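Local atomic coordinates of designed helical repeat protein (Synthetic construct, PDB entry 5CWD), a protein that has no known natural function, being a de novo designed helical repeat protein made in a computational exploration of how repeat architectures can be built. Residues A55-A60 with E96-A101. Numbering follows the deposited sequence.
Sequences AAARAA and EAAARA
The methyl of Ala57 reaches across to the 96-101 helix and lands beside two alanines at once: its CB lies 3.9 Å from CB of Ala98 and 4.1 Å from CB of Ala97. It also comes to 3.8 Å from the backbone N of Ala98, so it rests against the helix backbone as well as on the methyls. With nothing longer than a methyl at these three positions, the axes of segments 55-60 and 96-101 can approach to 8.0 Å, and the CA atoms of Ala57 and Ala98 are 4.9 Å apart. Phe94, on the same helix as Ala97 and Ala98, touches Ala57 too and extends this buried side of alanine methyls.

Beside it, on the flank with the partly exposed residues, the packing is looser. Here Arg58 lays its aliphatic stem alongside Ala101, one turn on from Ala97, CG to CB 4.1 Å. A bend at chi3 (-54°) turns the chain back, and the guanidinium ends up oblique to the Ala97 methyl, with NH1 4.4 Å from its CB. Arg100 stands nearby, its NE 5.5 Å from NH1 of Arg58; Glu54 makes long, weak ion pairs with both arginines, which probably eases the like charges. The guanidinium of Arg100 folds back over its own helix, one face over Glu96 C and Ala97 N.

The two segments run in broadly the same N-to-C direction and their axes cross at -39°. Helix 4-20 packs on Ala55, Ala56 and Ala59, and helix 129-147 on Glu96 and Ala99, so the contact belongs to a row made of every second helix in the chain, the alanine-rich stacking of a designed helical repeat solenoid.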
ATOM      1  N   ALA A  55       6.013   1.013  -0.950  1.00 52.50           N
ATOM      2  CA  ALA A  55       6.421   2.415  -0.928  1.00 52.09           C
ATOM      3  C   ALA A  55       5.255   3.326  -1.306  1.00 51.14           C
ATOM      4  O   ALA A  55       5.044   4.375  -0.695  1.00 49.64           O
ATOM      5  CB  ALA A  55       7.590   2.641  -1.865  1.00 53.26           C
ATOM      6  N   ALA A  56       4.498   2.909  -2.317  1.00 52.84           N
ATOM      7  CA  ALA A  56       3.355   3.672  -2.804  1.00 50.03           C
ATOM      8  C   ALA A  56       2.293   3.816  -1.723  1.00 50.57           C
ATOM      9  O   ALA A  56       1.744   4.899  -1.520  1.00 56.34           O
ATOM     10  CB  ALA A  56       2.767   3.006  -4.039  1.00 51.45           C
ATOM     11  N   ALA A  57       1.998   2.718  -1.038  1.00 51.45           N
ATOM     12  CA  ALA A  57       1.062   2.752   0.078  1.00 49.58           C
ATOM     13  C   ALA A  57       1.587   3.672   1.173  1.00 50.38           C
ATOM     14  O   ALA A  57       0.847   4.499   1.710  1.00 52.09           O
ATOM     15  CB  ALA A  57       0.832   1.356   0.624  1.00 50.99           C
ATOM     16  N   ARG A  58       2.868   3.523   1.496  1.00 53.18           N
ATOM     17  CA  ARG A  58       3.515   4.388   2.477  1.00 51.99           C
ATOM     18  C   ARG A  58       3.312   5.859   2.123  1.00 54.05           C
ATOM     19  O   ARG A  58       2.909   6.663   2.965  1.00 57.39           O
ATOM     20  CB  ARG A  58       5.007   4.074   2.564  1.00 54.29           C
ATOM     21  CG  ARG A  58       5.493   3.778   3.970  1.00 57.40           C
ATOM     22  CD  ARG A  58       6.975   3.443   3.985  1.00 59.14           C
ATOM     23  NE  ARG A  58       7.301   2.357   3.065  1.00 58.08           N
ATOM     24  CZ  ARG A  58       6.992   1.080   3.273  1.00 61.02           C
ATOM     25  NH1 ARG A  58       6.338   0.717   4.369  1.00 63.88           N
ATOM     26  NH2 ARG A  58       7.333   0.163   2.378  1.00 59.58           N
ATOM     27  N   ALA A  59       3.588   6.199   0.868  1.00 54.86           N
ATOM     28  CA  ALA A  59       3.421   7.565   0.384  1.00 55.74           C
ATOM     29  C   ALA A  59       1.973   8.022   0.509  1.00 58.03           C
ATOM     30  O   ALA A  59       1.692   9.074   1.091  1.00 61.53           O
ATOM     31  CB  ALA A  59       3.880   7.672  -1.060  1.00 56.59           C
ATOM     32  N   ALA A  60       1.058   7.228  -0.040  1.00 56.46           N
ATOM     33  CA  ALA A  60      -0.364   7.546   0.008  1.00 55.16           C
ATOM     34  C   ALA A  60      -0.829   7.750   1.443  1.00 57.80           C
ATOM     35  O   ALA A  60      -1.696   8.582   1.710  1.00 63.95           O
ATOM     36  CB  ALA A  60      -1.171   6.453  -0.653  1.00 54.51           C
ATOM     37  N   GLU A  96      -1.321  -4.177   3.556  1.00 50.67           N
ATOM     38  CA  GLU A  96      -0.517  -4.418   4.750  1.00 52.52           C
ATOM     39  C   GLU A  96       0.432  -3.247   5.028  1.00 51.93           C
ATOM     40  O   GLU A  96       0.467  -2.718   6.146  1.00 53.50           O
ATOM     41  CB  GLU A  96       0.265  -5.726   4.603  1.00 55.31           C
ATOM     42  CG  GLU A  96      -0.626  -6.968   4.606  1.00 54.99           C
ATOM     43  CD  GLU A  96       0.131  -8.249   4.295  1.00 59.33           C
ATOM     44  OE1 GLU A  96       1.325  -8.174   3.935  1.00 58.52           O
ATOM     45  OE2 GLU A  96      -0.477  -9.336   4.411  1.00 60.58           O
ATOM     46  N   ALA A  97       1.182  -2.831   4.010  1.00 50.75           N
ATOM     47  CA  ALA A  97       2.098  -1.700   4.154  1.00 50.33           C
ATOM     48  C   ALA A  97       1.344  -0.439   4.569  1.00 48.85           C
ATOM     49  O   ALA A  97       1.816   0.339   5.402  1.00 51.00           O
ATOM     50  CB  ALA A  97       2.850  -1.463   2.860  1.00 52.68           C
ATOM     51  N   ALA A  98       0.166  -0.246   3.983  1.00 48.51           N
ATOM     52  CA  ALA A  98      -0.679   0.891   4.321  1.00 49.22           C
ATOM     53  C   ALA A  98      -1.098   0.842   5.783  1.00 47.75           C
ATOM     54  O   ALA A  98      -1.060   1.852   6.482  1.00 49.40           O
ATOM     55  CB  ALA A  98      -1.903   0.922   3.425  1.00 51.36           C
ATOM     56  N   ALA A  99      -1.504  -0.338   6.238  1.00 47.56           N
ATOM     57  CA  ALA A  99      -1.913  -0.517   7.622  1.00 47.15           C
ATOM     58  C   ALA A  99      -0.745  -0.234   8.551  1.00 47.53           C
ATOM     59  O   ALA A  99      -0.903   0.435   9.571  1.00 48.96           O
ATOM     60  CB  ALA A  99      -2.438  -1.921   7.847  1.00 50.39           C
ATOM     61  N   ARG A 100       0.427  -0.749   8.197  1.00 50.21           N
ATOM     62  CA  ARG A 100       1.622  -0.518   9.002  1.00 47.87           C
ATOM     63  C   ARG A 100       1.949   0.966   9.087  1.00 46.86           C
ATOM     64  O   ARG A 100       2.149   1.501  10.177  1.00 49.24           O
ATOM     65  CB  ARG A 100       2.812  -1.291   8.434  1.00 50.23           C
ATOM     66  CG  ARG A 100       2.749  -2.784   8.716  1.00 52.63           C
ATOM     67  CD  ARG A 100       4.056  -3.481   8.389  1.00 55.35           C
ATOM     68  NE  ARG A 100       4.229  -3.681   6.952  1.00 54.81           N
ATOM     69  CZ  ARG A 100       3.732  -4.708   6.270  1.00 57.14           C
ATOM     70  NH1 ARG A 100       3.014  -5.644   6.882  1.00 56.95           N
ATOM     71  NH2 ARG A 100       3.950  -4.800   4.965  1.00 59.67           N
ATOM     72  N   ALA A 101       2.004   1.628   7.937  1.00 45.97           N
ATOM     73  CA  ALA A 101       2.248   3.064   7.911  1.00 47.27           C
ATOM     74  C   ALA A 101       1.221   3.791   8.777  1.00 51.46           C
ATOM     75  O   ALA A 101       1.569   4.635   9.606  1.00 53.68           O
ATOM     76  CB  ALA A 101       2.204   3.578   6.487  1.00 47.53           C
TER